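Local coordinates for putative acyl-[acyl-carrier-protein] desaturase DesA2 (Mycobacterium tuberculosis, PDB 1ZA0) that may introduce double bonds into fatty acyl chains carried on acyl carrier protein, as a di-iron desaturase of mycobacterial fatty acid biosynthesis, at residues L14-H25 with R191-H202; Y154-G162 with L253-W261. One frame throughout, in Å; residues are numbered along the deposited sequence.

Contact 1: residues L14-H25 with R191-H202. With MN (manganese (II) ion), chain B.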
# COMPACT_ATOMS: atom_id res chain seq x y z
N LEU A 14 17.63 -17.45 1.32
CA LEU A 14 16.26 -16.99 1.43
C LEU A 14 15.25 -17.95 0.92
O LEU A 14 14.07 -17.86 1.29
CB LEU A 14 16.08 -15.63 0.72
CG LEU A 14 16.71 -14.51 1.52
CD1 LEU A 14 16.77 -13.20 0.74
CD2 LEU A 14 15.88 -14.29 2.81
N GLU A 15 15.68 -18.92 0.11
CA GLU A 15 14.69 -19.77 -0.52
C GLU A 15 13.84 -20.57 0.43
O GLU A 15 12.65 -20.68 0.21
CB GLU A 15 15.32 -20.69 -1.62
CG GLU A 15 14.30 -21.25 -2.61
CD GLU A 15 13.79 -20.31 -3.76
OE1 GLU A 15 14.08 -19.06 -3.82
OE2 GLU A 15 13.06 -20.86 -4.63
N PRO A 16 14.40 -21.11 1.51
CA PRO A 16 13.59 -21.84 2.48
C PRO A 16 12.58 -20.89 3.19
O PRO A 16 11.49 -21.34 3.54
CB PRO A 16 14.64 -22.35 3.50
CG PRO A 16 15.94 -22.20 2.82
CD PRO A 16 15.80 -21.00 1.96
N VAL A 17 12.97 -19.63 3.35
CA VAL A 17 12.10 -18.63 4.00
C VAL A 17 10.95 -18.18 3.05
O VAL A 17 9.78 -18.08 3.45
CB VAL A 17 12.90 -17.43 4.49
CG1 VAL A 17 11.96 -16.39 5.25
CG2 VAL A 17 14.00 -17.87 5.45
N VAL A 18 11.29 -18.01 1.77
CA VAL A 18 10.30 -17.68 0.74
C VAL A 18 9.31 -18.79 0.67
O VAL A 18 8.09 -18.57 0.66
CB VAL A 18 11.03 -17.37 -0.60
CG1 VAL A 18 10.09 -17.12 -1.74
CG2 VAL A 18 11.88 -16.16 -0.43
N GLU A 19 9.82 -20.05 0.71
CA GLU A 19 8.92 -21.20 0.60
C GLU A 19 7.97 -21.28 1.74
O GLU A 19 6.78 -21.58 1.58
CB GLU A 19 9.77 -22.52 0.50
CG GLU A 19 8.95 -23.81 0.54
CD GLU A 19 9.75 -25.11 0.31
OE1 GLU A 19 11.00 -25.11 0.33
OE2 GLU A 19 9.11 -26.15 0.18
N ALA A 20 8.51 -21.16 2.97
CA ALA A 20 7.67 -21.24 4.18
C ALA A 20 6.57 -20.12 4.17
O ALA A 20 5.43 -20.32 4.51
CB ALA A 20 8.58 -21.08 5.44
N ASN A 21 6.95 -18.97 3.76
CA ASN A 21 6.02 -17.84 3.73
C ASN A 21 4.99 -17.99 2.58
O ASN A 21 3.85 -17.67 2.77
CB ASN A 21 6.79 -16.58 3.58
CG ASN A 21 7.34 -16.09 4.93
OD1 ASN A 21 6.69 -15.28 5.60
ND2 ASN A 21 8.52 -16.61 5.36
N MET A 22 5.40 -18.49 1.43
CA MET A 22 4.44 -18.75 0.33
C MET A 22 3.46 -19.76 0.78
O MET A 22 2.27 -19.64 0.62
CB MET A 22 5.17 -19.34 -0.86
CG MET A 22 5.29 -18.53 -2.06
SD MET A 22 3.91 -17.40 -2.55
CE MET A 22 2.81 -18.34 -3.61
N THR A 23 3.98 -20.81 1.43
CA THR A 23 3.14 -21.84 1.97
C THR A 23 2.15 -21.32 3.00
O THR A 23 0.98 -21.63 2.99
CB THR A 23 4.09 -23.02 2.57
OG1 THR A 23 4.90 -23.54 1.51
CG2 THR A 23 3.29 -24.17 2.95
N ARG A 24 2.63 -20.53 3.94
CA ARG A 24 1.72 -19.85 4.85
C ARG A 24 0.68 -18.98 4.12
O ARG A 24 -0.52 -19.01 4.42
CB ARG A 24 2.53 -18.97 5.79
CG ARG A 24 1.71 -18.32 6.85
CD ARG A 24 2.45 -17.30 7.68
NE ARG A 24 3.30 -16.45 6.87
CZ ARG A 24 2.88 -15.49 6.06
NH1 ARG A 24 1.59 -15.24 5.98
NH2 ARG A 24 3.75 -14.75 5.36
N HIS A 25 1.16 -18.18 3.18
CA HIS A 25 0.27 -17.17 2.53
C HIS A 25 -0.87 -17.91 1.80
O HIS A 25 -2.04 -17.72 2.09
CB HIS A 25 1.14 -16.29 1.64
CG HIS A 25 0.42 -15.12 1.02
ND1 HIS A 25 0.64 -13.81 1.42
CD2 HIS A 25 -0.49 -15.07 0.02
CE1 HIS A 25 -0.09 -13.00 0.66
NE2 HIS A 25 -0.79 -13.74 -0.18
N ARG A 191 -0.49 -8.72 5.24
CA ARG A 191 0.10 -9.93 4.70
C ARG A 191 1.34 -9.69 3.86
O ARG A 191 2.33 -10.43 3.97
CB ARG A 191 -0.96 -10.74 3.97
CG ARG A 191 -1.95 -11.35 4.89
CD ARG A 191 -3.22 -11.84 4.19
NE ARG A 191 -3.02 -12.80 3.10
CZ ARG A 191 -2.87 -14.12 3.27
NH1 ARG A 191 -2.76 -14.64 4.48
NH2 ARG A 191 -2.76 -14.94 2.23
N HIS A 192 1.34 -8.58 3.08
CA HIS A 192 2.46 -8.22 2.27
C HIS A 192 3.64 -7.84 3.18
O HIS A 192 4.84 -8.25 2.98
CB HIS A 192 2.07 -7.07 1.31
CG HIS A 192 1.07 -7.47 0.23
ND1 HIS A 192 0.61 -6.58 -0.73
CD2 HIS A 192 0.40 -8.64 0.02
CE1 HIS A 192 -0.22 -7.23 -1.54
NE2 HIS A 192 -0.41 -8.46 -1.08
N GLU A 193 3.34 -6.99 4.14
CA GLU A 193 4.34 -6.55 5.05
C GLU A 193 4.99 -7.77 5.80
O GLU A 193 6.20 -7.76 6.03
CB GLU A 193 3.81 -5.48 6.02
CG GLU A 193 4.94 -4.96 6.93
CD GLU A 193 4.50 -4.43 8.29
OE1 GLU A 193 3.27 -4.34 8.55
OE2 GLU A 193 5.41 -4.05 9.10
N GLU A 194 4.17 -8.71 6.22
CA GLU A 194 4.57 -9.85 7.06
C GLU A 194 5.60 -10.64 6.21
O GLU A 194 6.65 -11.03 6.67
CB GLU A 194 3.36 -10.73 7.39
CG GLU A 194 3.61 -12.06 8.11
CD GLU A 194 2.34 -12.80 8.41
OE1 GLU A 194 1.27 -12.34 7.91
OE2 GLU A 194 2.32 -13.82 9.16
N PHE A 195 5.25 -10.87 4.97
CA PHE A 195 6.09 -11.61 4.02
C PHE A 195 7.42 -10.94 3.82
O PHE A 195 8.47 -11.56 4.11
CB PHE A 195 5.36 -11.82 2.69
CG PHE A 195 5.85 -13.02 1.88
CD1 PHE A 195 4.96 -14.00 1.48
CD2 PHE A 195 7.15 -13.12 1.47
CE1 PHE A 195 5.38 -15.08 0.69
CE2 PHE A 195 7.58 -14.21 0.70
CZ PHE A 195 6.70 -15.19 0.32
N PHE A 196 7.43 -9.66 3.41
CA PHE A 196 8.71 -8.98 3.23
C PHE A 196 9.47 -8.85 4.53
O PHE A 196 10.71 -8.96 4.57
CB PHE A 196 8.58 -7.60 2.56
CG PHE A 196 8.18 -7.71 1.10
CD1 PHE A 196 9.07 -8.24 0.16
CD2 PHE A 196 6.93 -7.29 0.68
CE1 PHE A 196 8.71 -8.34 -1.18
CE2 PHE A 196 6.56 -7.39 -0.67
CZ PHE A 196 7.45 -7.94 -1.58
N ALA A 197 8.75 -8.56 5.60
CA ALA A 197 9.45 -8.36 6.87
C ALA A 197 10.10 -9.68 7.34
O ALA A 197 11.11 -9.66 8.02
CB ALA A 197 8.50 -7.85 7.92
N ASN A 198 9.47 -10.82 7.06
CA ASN A 198 10.06 -12.09 7.48
C ASN A 198 11.39 -12.33 6.69
O ASN A 198 12.36 -12.88 7.24
CB ASN A 198 9.05 -13.25 7.29
CG ASN A 198 7.95 -13.24 8.34
OD1 ASN A 198 8.11 -12.55 9.38
ND2 ASN A 198 6.83 -14.04 8.10
N LEU A 199 11.45 -11.88 5.43
CA LEU A 199 12.64 -12.05 4.60
C LEU A 199 13.72 -11.20 5.18
O LEU A 199 14.89 -11.61 5.24
CB LEU A 199 12.39 -11.72 3.14
CG LEU A 199 11.38 -12.53 2.38
CD1 LEU A 199 11.25 -12.15 0.89
CD2 LEU A 199 11.74 -13.93 2.49
N VAL A 200 13.36 -10.01 5.64
CA VAL A 200 14.28 -9.10 6.25
C VAL A 200 14.85 -9.65 7.58
O VAL A 200 16.05 -9.45 7.91
CB VAL A 200 13.69 -7.72 6.48
CG1 VAL A 200 14.58 -6.85 7.33
CG2 VAL A 200 13.39 -7.00 5.15
N THR A 201 14.00 -10.31 8.33
CA THR A 201 14.47 -11.01 9.54
C THR A 201 15.57 -12.02 9.16
O THR A 201 16.56 -12.05 9.85
CB THR A 201 13.27 -11.68 10.25
OG1 THR A 201 12.42 -10.64 10.76
CG2 THR A 201 13.73 -12.49 11.49
N HIS A 202 15.37 -12.86 8.13
CA HIS A 202 16.41 -13.79 7.72
C HIS A 202 17.67 -13.07 7.23
O HIS A 202 18.77 -13.53 7.52
CB HIS A 202 15.90 -14.84 6.74
CG HIS A 202 16.87 -15.97 6.48
ND1 HIS A 202 17.23 -16.89 7.45
CD2 HIS A 202 17.59 -16.30 5.37
CE1 HIS A 202 18.11 -17.74 6.95
NE2 HIS A 202 18.36 -17.41 5.70
MN MN B . 0.85 -4.25 -0.81
O HOH W 1 1.96 -13.18 3.75
O HOH W 2 1.38 -2.20 -1.28
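Arg191 reaches over to His25 where two near-antiparallel helices (154°) of the ferritin-like helical bundle pack. The Arg191 chain bends at chi3 (56°). This sets NH2 above the centre of the His25 imidazole and lets it donate to His25 O at 2.9 Å. His25 NE2 is hydrogen-bonded to Glu106, which also takes the NE2 hydrogen bond of His192. His192 in turn binds the manganese ion through ND1 at 2.3 Å, so Glu106 is a second-shell residue, and His25 stands one step behind it. A water bridges His25 ND1, Arg24 NH2 and Arg191 O. The Glu194 carboxylate lies flat over one face of the Arg24 guanidinium, planes 13° apart. This salt bridge works by charge alone, as no N-H points at the oxygen. Phe195 is a knob held by Val18, Asn21, Met22 and His25, with Asn21 CB over its centre. Asn198 ND2 donates to a lone pair of Asn21 OD1 at 2.8 Å. The same oxygen accepts from Arg24 NH2. CD2 of Leu199 fits between Val17 CG1 and Val18 CG2. Last comes His202: Val17 CG2 sits over its ring face, 3.6 Å from His202 CG, and Leu14 CD2 meets its edge.

Contact 2: residues Y154-G162 with L253-W261; sequences YMAFYERCG and LISDRITAW. With MN (manganese (II) ion), chain B.
Phe157 and Trp261 form an edge-to-face pair, with the indole edge directed at the phenyl face. Their planes stand 82° apart and the centroids of the six-membered rings are 5.7 Å apart. This pair joins helix 148-172, a metal-bearing helix of the ferritin-like bundle, to the C-terminal helix 247-260. Trp261 also offers its edge to Ala156, whose CB lies 3.7 Å from Trp261 CZ2. Arg257 lies beside Trp261 on the same side of the Phe157 ring. Its CG makes an off-centre CH-pi contact with Phe157, 4.1 Å from the ring centroid. Further out, Arg257 NE lies over the centre of the Trp261 ring.

Arg160 comes from the other helix with CG anti to the backbone N (chi1 -174°) and stays extended as far as NE. It thereby passes along Leu253 and lays its guanidinium face against the backbone at Asp256 and Arg257. Its plane is nearly perpendicular to that of the Arg257 guanidinium, and NH1 of Arg160 is 3.7 Å from NH1 of Arg257. Water links Arg160 NH2 to Asp256 OD2, whose direct separation of 4.3 Å is too long for a salt bridge. Asp256 OD1 is hydrogen-bonded to Gln252 NE2. Beside this polar group, both methyls of Leu253 pack on Cys161, with CD1 3.9 Å from SG.

No direct hydrogen bond crosses between the segments. The contact is held by packing, in which the aliphatic parts of Arg160 and Arg257 join the apolar and aromatic side chains. The two neighbouring arginines share Glu193 of helix 176-206, which forms a salt bridge with each and would offset their like charges.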
# COMPACT_ATOMS: atom_id res chain seq x y z
N TYR A 154 13.21 -1.83 1.98
CA TYR A 154 12.32 -0.83 1.41
C TYR A 154 10.88 -1.37 1.33
O TYR A 154 9.98 -0.70 1.77
CB TYR A 154 12.80 -0.39 0.03
CG TYR A 154 11.81 0.53 -0.65
CD1 TYR A 154 11.74 1.91 -0.32
CD2 TYR A 154 10.90 0.03 -1.54
CE1 TYR A 154 10.77 2.75 -0.95
CE2 TYR A 154 9.96 0.86 -2.16
CZ TYR A 154 9.91 2.19 -1.85
OH TYR A 154 8.95 2.96 -2.49
N MET A 155 10.69 -2.56 0.76
CA MET A 155 9.40 -3.14 0.62
C MET A 155 8.71 -3.42 1.97
O MET A 155 7.50 -3.22 2.08
CB MET A 155 9.46 -4.41 -0.19
CG MET A 155 9.78 -4.21 -1.65
SD MET A 155 8.68 -3.06 -2.50
CE MET A 155 7.11 -4.02 -2.33
N ALA A 156 9.48 -3.78 3.00
CA ALA A 156 8.86 -4.02 4.28
C ALA A 156 8.27 -2.74 4.86
O ALA A 156 7.14 -2.74 5.40
CB ALA A 156 9.91 -4.67 5.27
N PHE A 157 9.02 -1.65 4.76
CA PHE A 157 8.54 -0.40 5.28
C PHE A 157 7.36 0.13 4.44
O PHE A 157 6.45 0.73 4.97
CB PHE A 157 9.64 0.63 5.23
CG PHE A 157 10.54 0.61 6.40
CD1 PHE A 157 10.10 1.06 7.62
CD2 PHE A 157 11.88 0.18 6.27
CE1 PHE A 157 10.93 1.07 8.72
CE2 PHE A 157 12.75 0.19 7.40
CZ PHE A 157 12.26 0.62 8.62
N TYR A 158 7.48 -0.01 3.13
CA TYR A 158 6.53 0.54 2.19
C TYR A 158 5.17 -0.20 2.33
O TYR A 158 4.13 0.44 2.40
CB TYR A 158 7.08 0.44 0.75
CG TYR A 158 6.11 0.96 -0.32
CD1 TYR A 158 6.02 2.32 -0.56
CD2 TYR A 158 5.29 0.10 -1.03
CE1 TYR A 158 5.15 2.84 -1.53
CE2 TYR A 158 4.40 0.61 -2.00
CZ TYR A 158 4.33 1.99 -2.22
OH TYR A 158 3.48 2.55 -3.17
N GLU A 159 5.20 -1.52 2.46
CA GLU A 159 4.02 -2.27 2.80
C GLU A 159 3.44 -1.93 4.16
O GLU A 159 2.24 -1.90 4.31
CB GLU A 159 4.22 -3.77 2.65
CG GLU A 159 4.52 -4.18 1.23
CD GLU A 159 3.21 -4.12 0.39
OE1 GLU A 159 2.15 -3.68 0.96
OE2 GLU A 159 3.20 -4.55 -0.75
N ARG A 160 4.29 -1.62 5.13
CA ARG A 160 3.75 -1.22 6.42
C ARG A 160 3.04 0.15 6.29
O ARG A 160 2.02 0.33 6.87
CB ARG A 160 4.85 -1.14 7.48
CG ARG A 160 4.28 -0.86 8.90
CD ARG A 160 5.33 -1.02 10.00
NE ARG A 160 4.75 -1.09 11.34
CZ ARG A 160 4.57 -2.16 12.09
NH1 ARG A 160 4.88 -3.37 11.67
NH2 ARG A 160 4.02 -1.99 13.28
N CYS A 161 3.63 1.08 5.55
CA CYS A 161 2.96 2.34 5.22
C CYS A 161 1.58 2.08 4.59
O CYS A 161 0.60 2.69 5.02
CB CYS A 161 3.78 3.20 4.26
SG CYS A 161 5.34 3.74 4.93
N GLY A 162 1.52 1.21 3.58
CA GLY A 162 0.27 0.75 2.97
C GLY A 162 -0.73 0.25 3.98
O GLY A 162 -1.92 0.58 3.89
N LEU A 253 5.31 4.58 12.62
CA LEU A 253 5.37 3.20 12.05
C LEU A 253 6.84 2.81 11.82
O LEU A 253 7.18 1.66 11.93
CB LEU A 253 4.54 3.00 10.77
CG LEU A 253 4.96 3.68 9.48
CD1 LEU A 253 5.99 2.85 8.71
CD2 LEU A 253 3.73 3.96 8.59
N ILE A 254 7.69 3.78 11.49
CA ILE A 254 9.10 3.49 11.33
C ILE A 254 9.71 2.98 12.66
O ILE A 254 10.45 2.03 12.67
CB ILE A 254 9.89 4.68 10.86
CG1 ILE A 254 9.58 5.03 9.41
CG2 ILE A 254 11.44 4.37 10.94
CD1 ILE A 254 9.96 6.51 9.05
N SER A 255 9.45 3.68 13.76
CA SER A 255 9.80 3.22 15.10
C SER A 255 9.24 1.84 15.43
O SER A 255 9.97 0.99 15.89
CB SER A 255 9.28 4.23 16.13
OG SER A 255 9.65 3.87 17.44
N ASP A 256 7.97 1.61 15.19
CA ASP A 256 7.37 0.30 15.41
C ASP A 256 8.00 -0.82 14.56
O ASP A 256 8.10 -1.94 15.02
CB ASP A 256 5.87 0.29 15.13
CG ASP A 256 5.07 1.32 15.95
OD1 ASP A 256 5.53 1.77 17.03
OD2 ASP A 256 3.94 1.70 15.53
N ARG A 257 8.37 -0.55 13.33
CA ARG A 257 8.91 -1.58 12.47
C ARG A 257 10.32 -1.97 12.97
O ARG A 257 10.68 -3.14 13.01
CB ARG A 257 8.93 -1.09 11.04
CG ARG A 257 9.47 -2.02 10.02
CD ARG A 257 8.67 -3.24 9.90
NE ARG A 257 9.21 -4.31 10.72
CZ ARG A 257 8.60 -5.44 10.93
NH1 ARG A 257 7.40 -5.67 10.37
NH2 ARG A 257 9.19 -6.38 11.65
N ILE A 258 11.09 -0.98 13.35
CA ILE A 258 12.46 -1.23 13.88
C ILE A 258 12.36 -2.06 15.15
O ILE A 258 13.07 -3.05 15.30
CB ILE A 258 13.14 0.13 14.15
CG1 ILE A 258 13.53 0.76 12.83
CG2 ILE A 258 14.41 -0.03 15.06
CD1 ILE A 258 13.87 2.19 12.90
N THR A 259 11.42 -1.67 16.01
CA THR A 259 11.15 -2.33 17.27
C THR A 259 10.73 -3.77 17.05
O THR A 259 11.24 -4.67 17.73
CB THR A 259 10.06 -1.50 18.08
OG1 THR A 259 10.55 -0.17 18.36
CG2 THR A 259 9.71 -2.11 19.43
N ALA A 260 9.83 -4.01 16.09
CA ALA A 260 9.32 -5.33 15.79
C ALA A 260 10.43 -6.27 15.25
O ALA A 260 10.27 -7.47 15.36
CB ALA A 260 8.17 -5.23 14.79
N TRP A 261 11.49 -5.73 14.64
CA TRP A 261 12.71 -6.51 14.30
C TRP A 261 13.66 -6.73 15.48
O TRP A 261 14.73 -7.30 15.31
CB TRP A 261 13.52 -5.87 13.12
CG TRP A 261 12.90 -6.19 11.74
CD1 TRP A 261 12.46 -7.39 11.29
CD2 TRP A 261 12.72 -5.26 10.68
NE1 TRP A 261 11.98 -7.28 10.01
CE2 TRP A 261 12.15 -5.97 9.60
CE3 TRP A 261 12.98 -3.90 10.53
CZ2 TRP A 261 11.78 -5.35 8.44
CZ3 TRP A 261 12.69 -3.30 9.39
CH2 TRP A 261 12.08 -4.02 8.32
MN MN B . 0.85 -4.25 -0.81
O HOH W 3 3.02 0.99 13.12
O HOH W 2 1.38 -2.20 -1.28

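Overall arrangement
Contacts 1 and 2 lie in one helical bundle, their centres about 15 Å apart. Segments 191-202 and 154-162 belong to consecutive helices and meet each other directly. Each supplies a manganese ligand, and His192 ND1 is 3.3 Å from Glu159 OE2; Glu107 and Glu189 complete the protein ligands. The same four residues probably bind the iron pair of the desaturase. Water 2, on the metal, is common to both contacts. A second junction is ionic: Glu193 OE2 is 2.7 Å from Arg160 NH1 and 2.9 Å from Arg257 NH1. Trp261 also binds Ala197 O through NE1, tying segment 253-261 to segment 191-202.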